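Local coordinates for protein peptidoglycan D,D-transpeptidase MrdA (Pseudomonas aeruginosa, PDB 7KIS) that probably catalyses the cross-linking of peptidoglycan in the cell wall as a D,D-transpeptidase, and is seen here with the diazabicyclooctane inhibitor WCK 5153, at residues A[260-264]-A[598-602]; A[335-340]-A[500-506]; A[379-383]-A[512-516]. All blocks are in the same frame, centred on the assembly; numbering follows the deposited sequence.

Contact 1: A[260-264]-A[598-602]; sequences ENALA and VVKQV
V598 meets the last turn of helix 253-263 with both of its methyl groups. With CG1 anti to the backbone N (chi1 177°), CG2 falls on the N side of the side chain, and the two branches diverge towards different parts of the same turn. CG1 lies 3.9 Å from A262 CB and is 4.5 Å from L263 CD1, a marginal touch, while CG2 comes to 3.6 Å from the carbonyl oxygen O of A262. A beta-branched residue suits this place, since its methyls start close to the helix and can cover a neighbouring backbone without a long chain. The small A262 matches it: its single methyl points at the opposing helix and allows the CA atoms of A262 and V598 to come within 5.5 Å.

Both helices belong to the sandwich fold of the penicillin-binding transpeptidase domain, in which helices 253-263 and 591-607 lie together on one face of the central antiparallel sheet. V598 accordingly also touches V583 and I270, and L263 reaches I270 and V585, so a common floor of strand residues lies beneath the pair. V599 turns from helix 253-263 and packs on V581 and V583. K600 does not touch that helix either; its NZ forms a salt bridge with D604 and a hydrogen bond to the carbonyl of T530.

Q601 brings the chain back to A262, now at the exposed border. Its side chain, extended beyond CG (chi2 -166°), carries OE1 alongside the alanine, 3.3 Å from A262 CB and equally near CA, with Q601 CB behind it. No hydrogen bond forms across the segments; a long polar residue suits this exposed edge, where its amide can also face solvent. One turn on from V598, V602 adds its CG2, 4.1 Å from A262 CB.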
loop_
_atom_site.group_PDB
_atom_site.type_symbol
_atom_site.label_atom_id
_atom_site.label_comp_id
_atom_site.label_asym_id
_atom_site.label_seq_id
_atom_site.Cartn_x
_atom_site.Cartn_y
_atom_site.Cartn_z
ATOM N N GLU A 260 10.177 -0.043 9.882
ATOM C CA GLU A 260 11.521 -0.261 9.354
ATOM C C GLU A 260 12.292 -1.237 10.234
ATOM O O GLU A 260 13.060 -2.068 9.734
ATOM C CB GLU A 260 12.283 1.061 9.262
ATOM C CG GLU A 260 11.643 2.134 8.403
ATOM C CD GLU A 260 12.510 3.378 8.306
ATOM O OE1 GLU A 260 13.652 3.270 7.810
ATOM O OE2 GLU A 260 12.052 4.460 8.733
ATOM N N ASN A 261 12.101 -1.144 11.553
ATOM C CA ASN A 261 12.702 -2.115 12.458
ATOM C C ASN A 261 12.144 -3.510 12.209
ATOM O O ASN A 261 12.884 -4.500 12.246
ATOM C CB ASN A 261 12.466 -1.686 13.905
ATOM C CG ASN A 261 13.252 -2.514 14.894
ATOM O OD1 ASN A 261 14.221 -3.183 14.533
ATOM N ND2 ASN A 261 12.841 -2.472 16.153
ATOM N N ALA A 262 10.836 -3.607 11.954
ATOM C CA ALA A 262 10.230 -4.908 11.697
ATOM C C ALA A 262 10.708 -5.498 10.377
ATOM O O ALA A 262 10.760 -6.725 10.233
ATOM C CB ALA A 262 8.706 -4.791 11.708
ATOM N N LEU A 263 11.054 -4.649 9.405
ATOM C CA LEU A 263 11.593 -5.152 8.146
ATOM C C LEU A 263 12.980 -5.752 8.335
ATOM O O LEU A 263 13.397 -6.605 7.543
ATOM C CB LEU A 263 11.623 -4.032 7.105
ATOM C CG LEU A 263 11.347 -4.437 5.655
ATOM C CD1 LEU A 263 10.214 -5.448 5.582
ATOM C CD2 LEU A 263 11.024 -3.215 4.812
ATOM N N ALA A 264 13.705 -5.310 9.366
ATOM C CA ALA A 264 14.972 -5.917 9.781
ATOM C C ALA A 264 16.029 -5.861 8.680
ATOM O O ALA A 264 16.782 -6.814 8.471
ATOM C CB ALA A 264 14.762 -7.357 10.257
ATOM N N VAL A 598 6.031 -9.845 10.396
ATOM C CA VAL A 598 6.309 -8.421 10.233
ATOM C C VAL A 598 5.033 -7.606 10.415
ATOM O O VAL A 598 5.046 -6.546 11.053
ATOM C CB VAL A 598 6.973 -8.155 8.871
ATOM C CG1 VAL A 598 7.184 -6.667 8.670
ATOM C CG2 VAL A 598 8.301 -8.886 8.786
ATOM N N VAL A 599 3.920 -8.075 9.848
ATOM C CA VAL A 599 2.637 -7.410 10.064
ATOM C C VAL A 599 2.333 -7.337 11.550
ATOM O O VAL A 599 1.924 -6.291 12.070
ATOM C CB VAL A 599 1.514 -8.135 9.304
ATOM C CG1 VAL A 599 0.210 -7.359 9.428
ATOM C CG2 VAL A 599 1.896 -8.315 7.859
ATOM N N LYS A 600 2.535 -8.448 12.256
ATOM C CA LYS A 600 2.173 -8.505 13.663
ATOM C C LYS A 600 3.046 -7.582 14.502
ATOM O O LYS A 600 2.585 -7.066 15.524
ATOM C CB LYS A 600 2.274 -9.948 14.157
ATOM C CG LYS A 600 1.455 -10.239 15.392
ATOM C CD LYS A 600 2.312 -10.150 16.637
ATOM C CE LYS A 600 1.492 -10.442 17.874
ATOM N NZ LYS A 600 2.319 -10.381 19.111
ATOM N N GLN A 601 4.295 -7.359 14.091
ATOM C CA GLN A 601 5.132 -6.392 14.795
ATOM C C GLN A 601 4.674 -4.964 14.521
ATOM O O GLN A 601 4.644 -4.130 15.433
ATOM C CB GLN A 601 6.598 -6.572 14.406
ATOM C CG GLN A 601 7.387 -7.416 15.397
ATOM C CD GLN A 601 8.884 -7.312 15.194
ATOM O OE1 GLN A 601 9.375 -6.365 14.580
ATOM N NE2 GLN A 601 9.620 -8.288 15.714
ATOM N N VAL A 602 4.320 -4.664 13.269
ATOM C CA VAL A 602 3.772 -3.351 12.944
ATOM C C VAL A 602 2.424 -3.146 13.625
ATOM O O VAL A 602 2.152 -2.078 14.185
ATOM C CB VAL A 602 3.668 -3.185 11.416
ATOM C CG1 VAL A 602 2.959 -1.887 11.066
ATOM C CG2 VAL A 602 5.049 -3.237 10.782
#

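Contact 2: A[335-340]-A[500-506]; sequences LAGLDA and LRDPANW
L335 supplies most of the apolar contact, and its two methyls divide the work. CD1 approaches the six-membered part of the W506 indole obliquely, 3.6 Å from W506 CZ3. CD2 meets L500 CD2 at 3.7 Å, the two leucines crossing at about a right angle, and also touches N505 CB. L500 CD2 in turn lies over one face of the W506 ring, near its rim, so the two form one apolar surface for L335.

N505 lays its amide over L338, ND2 3.8 Å from L338 CB, while its buried OD1 is held by R508 NE.

The polar contacts gather round D339. With its CG anti to the backbone N (chi1 -166°), the carboxylate swings across to R501, whose backbone N gives OD1 a weak but nearly straight hydrogen bond (3.4 Å, 169°). A short acid at a helix end is well placed to reach such a loop N-H. The long arginine, bent at chi2 and chi3 and suited to this exposed edge, lays one guanidinium face against D339 O; NH1 is 3.0 Å from this oxygen, but the angle is too poor for a hydrogen bond.

Within the helical part of the transpeptidase domain the contact joins the end of helix 330-340 to the loop leading into helix 504-518 and its first residues, with F404 of helix 398-407 against L335 and D339 and L396 of helix 386-396 against A336.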
loop_
_atom_site.group_PDB
_atom_site.type_symbol
_atom_site.label_atom_id
_atom_site.label_comp_id
_atom_site.label_asym_id
_atom_site.label_seq_id
_atom_site.Cartn_x
_atom_site.Cartn_y
_atom_site.Cartn_z
ATOM N N LEU A 335 -15.220 -12.647 -2.653
ATOM C CA LEU A 335 -16.328 -11.700 -2.655
ATOM C C LEU A 335 -16.839 -11.444 -4.066
ATOM O O LEU A 335 -18.026 -11.159 -4.252
ATOM C CB LEU A 335 -15.896 -10.389 -1.999
ATOM C CG LEU A 335 -15.859 -10.383 -0.470
ATOM C CD1 LEU A 335 -15.387 -9.034 0.044
ATOM C CD2 LEU A 335 -17.224 -10.729 0.099
ATOM N N ALA A 336 -15.960 -11.532 -5.068
ATOM C CA ALA A 336 -16.403 -11.399 -6.451
ATOM C C ALA A 336 -17.323 -12.547 -6.846
ATOM O O ALA A 336 -18.339 -12.335 -7.517
ATOM C CB ALA A 336 -15.198 -11.329 -7.387
ATOM N N GLY A 337 -16.982 -13.771 -6.435
ATOM C CA GLY A 337 -17.841 -14.904 -6.737
ATOM C C GLY A 337 -19.096 -14.925 -5.886
ATOM O O GLY A 337 -20.180 -15.259 -6.374
ATOM N N LEU A 338 -18.967 -14.580 -4.602
ATOM C CA LEU A 338 -20.130 -14.555 -3.721
ATOM C C LEU A 338 -21.138 -13.509 -4.178
ATOM O O LEU A 338 -22.353 -13.714 -4.068
ATOM C CB LEU A 338 -19.694 -14.291 -2.279
ATOM C CG LEU A 338 -19.070 -15.460 -1.511
ATOM C CD1 LEU A 338 -18.323 -14.958 -0.285
ATOM C CD2 LEU A 338 -20.124 -16.479 -1.112
ATOM N N ASP A 339 -20.651 -12.377 -4.694
ATOM C CA ASP A 339 -21.548 -11.321 -5.147
ATOM C C ASP A 339 -22.316 -11.748 -6.391
ATOM O O ASP A 339 -23.527 -11.526 -6.485
ATOM C CB ASP A 339 -20.753 -10.043 -5.416
ATOM C CG ASP A 339 -21.638 -8.825 -5.571
ATOM O OD1 ASP A 339 -22.396 -8.515 -4.628
ATOM O OD2 ASP A 339 -21.573 -8.173 -6.636
ATOM N N ALA A 340 -21.627 -12.355 -7.361
ATOM C CA ALA A 340 -22.288 -12.789 -8.585
ATOM C C ALA A 340 -23.281 -13.917 -8.343
ATOM O O ALA A 340 -24.204 -14.095 -9.145
ATOM C CB ALA A 340 -21.250 -13.226 -9.619
ATOM N N LEU A 500 -22.461 -4.817 -1.351
ATOM C CA LEU A 500 -22.772 -6.206 -1.645
ATOM C C LEU A 500 -24.275 -6.446 -1.574
ATOM O O LEU A 500 -24.992 -5.807 -0.800
ATOM C CB LEU A 500 -22.051 -7.135 -0.668
ATOM C CG LEU A 500 -20.673 -7.680 -1.059
ATOM C CD1 LEU A 500 -19.771 -6.587 -1.602
ATOM C CD2 LEU A 500 -20.018 -8.359 0.131
ATOM N N ARG A 501 -24.750 -7.387 -2.393
ATOM C CA ARG A 501 -26.154 -7.773 -2.342
ATOM C C ARG A 501 -26.487 -8.571 -1.089
ATOM O O ARG A 501 -27.670 -8.759 -0.787
ATOM C CB ARG A 501 -26.525 -8.578 -3.588
ATOM C CG ARG A 501 -26.760 -7.724 -4.824
ATOM C CD ARG A 501 -26.205 -8.394 -6.068
ATOM N NE ARG A 501 -26.612 -9.793 -6.150
ATOM C CZ ARG A 501 -26.299 -10.606 -7.153
ATOM N NH1 ARG A 501 -25.567 -10.161 -8.167
ATOM N NH2 ARG A 501 -26.713 -11.865 -7.142
ATOM N N ASP A 502 -25.473 -9.037 -0.362
ATOM C CA ASP A 502 -25.649 -9.616 0.967
ATOM C C ASP A 502 -24.493 -9.099 1.813
ATOM O O ASP A 502 -23.388 -9.664 1.778
ATOM C CB ASP A 502 -25.675 -11.142 0.930
ATOM C CG ASP A 502 -25.892 -11.754 2.300
ATOM O OD1 ASP A 502 -26.417 -11.053 3.191
ATOM O OD2 ASP A 502 -25.541 -12.937 2.487
ATOM N N PRO A 503 -24.705 -8.023 2.577
ATOM C CA PRO A 503 -23.583 -7.406 3.305
ATOM C C PRO A 503 -22.955 -8.311 4.349
ATOM O O PRO A 503 -21.840 -8.023 4.805
ATOM C CB PRO A 503 -24.221 -6.166 3.946
ATOM C CG PRO A 503 -25.678 -6.483 4.023
ATOM C CD PRO A 503 -25.979 -7.327 2.820
ATOM N N ALA A 504 -23.625 -9.396 4.743
ATOM C CA ALA A 504 -23.035 -10.345 5.677
ATOM C C ALA A 504 -21.836 -11.084 5.094
ATOM O O ALA A 504 -21.097 -11.719 5.854
ATOM C CB ALA A 504 -24.089 -11.354 6.137
ATOM N N ASN A 505 -21.632 -11.024 3.774
ATOM C CA ASN A 505 -20.470 -11.670 3.174
ATOM C C ASN A 505 -19.167 -11.045 3.658
ATOM O O ASN A 505 -18.131 -11.718 3.688
ATOM C CB ASN A 505 -20.558 -11.606 1.649
ATOM C CG ASN A 505 -21.504 -12.640 1.076
ATOM O OD1 ASN A 505 -21.702 -13.707 1.660
ATOM N ND2 ASN A 505 -22.094 -12.332 -0.072
ATOM N N TRP A 506 -19.197 -9.758 4.017
ATOM C CA TRP A 506 -18.025 -9.125 4.615
ATOM C C TRP A 506 -17.576 -9.883 5.858
ATOM O O TRP A 506 -16.396 -10.222 6.003
ATOM C CB TRP A 506 -18.328 -7.665 4.955
ATOM C CG TRP A 506 -18.564 -6.784 3.763
ATOM C CD1 TRP A 506 -19.760 -6.276 3.343
ATOM C CD2 TRP A 506 -17.579 -6.295 2.842
ATOM N NE1 TRP A 506 -19.582 -5.509 2.218
ATOM C CE2 TRP A 506 -18.253 -5.504 1.890
ATOM C CE3 TRP A 506 -16.195 -6.453 2.729
ATOM C CZ2 TRP A 506 -17.589 -4.874 0.838
ATOM C CZ3 TRP A 506 -15.538 -5.825 1.686
ATOM C CH2 TRP A 506 -16.236 -5.046 0.755
#

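Contact 3: A[379-383]-A[512-516]; sequences SAIYR and GMQQV
I381 and Y382 meet helix 504-518 through two different first torsions. In I381, chi1 of -62° sets CG2 anti to the backbone N and places this methyl against the peptide that follows G512, 3.4 Å from G512 O. Y382 takes the less common chi1 of 61°, with CG between its backbone N and carbonyl carbon, and the ring therefore folds back along its own helix, one face near its rim lying over S379 CA.

Both helices belong to the helical subdomain of the penicillin-binding transpeptidase fold. The chain leaving helix 377-382 runs, after R383, into a Ser-Asn-Asp sequence that probably corresponds to the SxN motif of this family, here with Asp in third place. The I381 side chain is about 9 Å from that of S327, the predicted acyl-ester nucleophile, and the V516 side chain about 7 Å from the bound inhibitor, so the contact lies close to the active site.

G512 suits its place because, having no side chain, it exposes its backbone to a branched isoleucine. I381 CG2 also packs on V516 CG2 at 3.8 Å and, more loosely, on M513 CG.

Y382 presents CB to the backbone, 3.5 Å from Q515 O, and CD2 to Q515 CB at 3.7 Å. This CB meets the ring obliquely, while the glutamine amide, its plane 84° from that of the ring, leads away. At the ring's far end, OH has a weak hydrogen bond with R521 NH2. V516 fills the notch between the two residues: its CG2 lies 3.7 Å from both Y382 CA and I381 O.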
loop_
_atom_site.group_PDB
_atom_site.type_symbol
_atom_site.label_atom_id
_atom_site.label_comp_id
_atom_site.label_asym_id
_atom_site.label_seq_id
_atom_site.Cartn_x
_atom_site.Cartn_y
_atom_site.Cartn_z
ATOM N N SER A 379 -12.683 -22.752 4.537
ATOM C CA SER A 379 -11.576 -23.683 4.331
ATOM C C SER A 379 -10.661 -23.208 3.209
ATOM O O SER A 379 -9.436 -23.356 3.294
ATOM C CB SER A 379 -12.119 -25.078 4.034
ATOM O OG SER A 379 -11.091 -26.057 4.062
ATOM N N ALA A 380 -11.237 -22.632 2.148
ATOM C CA ALA A 380 -10.426 -22.135 1.040
ATOM C C ALA A 380 -9.554 -20.958 1.448
ATOM O O ALA A 380 -8.508 -20.733 0.833
ATOM C CB ALA A 380 -11.315 -21.734 -0.129
ATOM N N ILE A 381 -9.975 -20.174 2.440
ATOM C CA ILE A 381 -9.202 -18.993 2.814
ATOM C C ILE A 381 -8.090 -19.352 3.795
ATOM O O ILE A 381 -6.917 -19.040 3.558
ATOM C CB ILE A 381 -10.124 -17.894 3.373
ATOM C CG1 ILE A 381 -11.123 -17.449 2.301
ATOM C CG2 ILE A 381 -9.296 -16.712 3.846
ATOM C CD1 ILE A 381 -11.660 -16.044 2.488
ATOM N N TYR A 382 -8.424 -20.020 4.906
ATOM C CA TYR A 382 -7.391 -20.293 5.901
ATOM C C TYR A 382 -6.445 -21.413 5.486
ATOM O O TYR A 382 -5.445 -21.640 6.173
ATOM C CB TYR A 382 -8.006 -20.599 7.278
ATOM C CG TYR A 382 -8.933 -21.797 7.381
ATOM C CD1 TYR A 382 -8.456 -23.098 7.243
ATOM C CD2 TYR A 382 -10.279 -21.627 7.678
ATOM C CE1 TYR A 382 -9.302 -24.187 7.356
ATOM C CE2 TYR A 382 -11.131 -22.710 7.794
ATOM C CZ TYR A 382 -10.637 -23.987 7.635
ATOM O OH TYR A 382 -11.485 -25.065 7.751
ATOM N N ARG A 383 -6.732 -22.116 4.392
ATOM C CA ARG A 383 -5.771 -23.015 3.777
ATOM C C ARG A 383 -5.248 -22.500 2.446
ATOM O O ARG A 383 -4.330 -23.106 1.884
ATOM C CB ARG A 383 -6.383 -24.409 3.576
ATOM C CG ARG A 383 -6.533 -25.202 4.861
ATOM C CD ARG A 383 -5.860 -26.563 4.763
ATOM N NE ARG A 383 -4.454 -26.459 4.384
ATOM C CZ ARG A 383 -3.465 -26.217 5.238
ATOM N NH1 ARG A 383 -3.723 -26.049 6.528
ATOM N NH2 ARG A 383 -2.214 -26.142 4.804
ATOM N N GLY A 512 -12.975 -15.843 7.504
ATOM C CA GLY A 512 -12.026 -16.707 6.824
ATOM C C GLY A 512 -10.611 -16.175 6.930
ATOM O O GLY A 512 -9.669 -16.923 7.209
ATOM N N MET A 513 -10.441 -14.871 6.697
ATOM C CA MET A 513 -9.158 -14.229 6.958
ATOM C C MET A 513 -8.784 -14.312 8.430
ATOM O O MET A 513 -7.596 -14.366 8.769
ATOM C CB MET A 513 -9.198 -12.767 6.514
ATOM C CG MET A 513 -9.382 -12.557 5.026
ATOM S SD MET A 513 -9.421 -10.802 4.614
ATOM C CE MET A 513 -7.717 -10.339 4.916
ATOM N N GLN A 514 -9.780 -14.308 9.318
ATOM C CA GLN A 514 -9.503 -14.378 10.749
ATOM C C GLN A 514 -8.900 -15.722 11.136
ATOM O O GLN A 514 -7.978 -15.780 11.958
ATOM C CB GLN A 514 -10.790 -14.122 11.530
ATOM C CG GLN A 514 -10.593 -13.764 12.984
ATOM C CD GLN A 514 -11.884 -13.320 13.634
ATOM O OE1 GLN A 514 -12.278 -13.841 14.677
ATOM N NE2 GLN A 514 -12.557 -12.356 13.015
ATOM N N GLN A 515 -9.397 -16.811 10.550
ATOM C CA GLN A 515 -8.876 -18.140 10.843
ATOM C C GLN A 515 -7.541 -18.416 10.163
ATOM O O GLN A 515 -6.926 -19.452 10.439
ATOM C CB GLN A 515 -9.895 -19.212 10.447
ATOM C CG GLN A 515 -11.220 -19.098 11.185
ATOM C CD GLN A 515 -11.064 -19.216 12.691
ATOM O OE1 GLN A 515 -11.177 -18.227 13.416
ATOM N NE2 GLN A 515 -10.805 -20.429 13.167
ATOM N N VAL A 516 -7.091 -17.528 9.273
ATOM C CA VAL A 516 -5.762 -17.663 8.684
ATOM C C VAL A 516 -4.691 -17.612 9.768
ATOM O O VAL A 516 -3.700 -18.351 9.721
ATOM C CB VAL A 516 -5.545 -16.572 7.617
ATOM C CG1 VAL A 516 -4.105 -16.574 7.126
ATOM C CG2 VAL A 516 -6.511 -16.764 6.460
#

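Contacts 2 and 3 share helix 504-518, contact 2 using its beginning and contact 3 its later turns; their centres are 17 Å apart and both belong to the helical part of the domain. Contact 1 instead pairs helices that lie on the central sheet, its centre 32 Å from that of contact 2 and 22 Å from that of contact 3. All three are mainly buried. Contacts 1 and 3 each include a small residue, A262 or G512, at a close backbone approach, and neither has a hydrogen bond across; contact 3 comes closest where Y382 meets V516. Contact 2, the farthest from the chain's centre, adds a weak hydrogen bond and a border of partly exposed D339 and exposed R501.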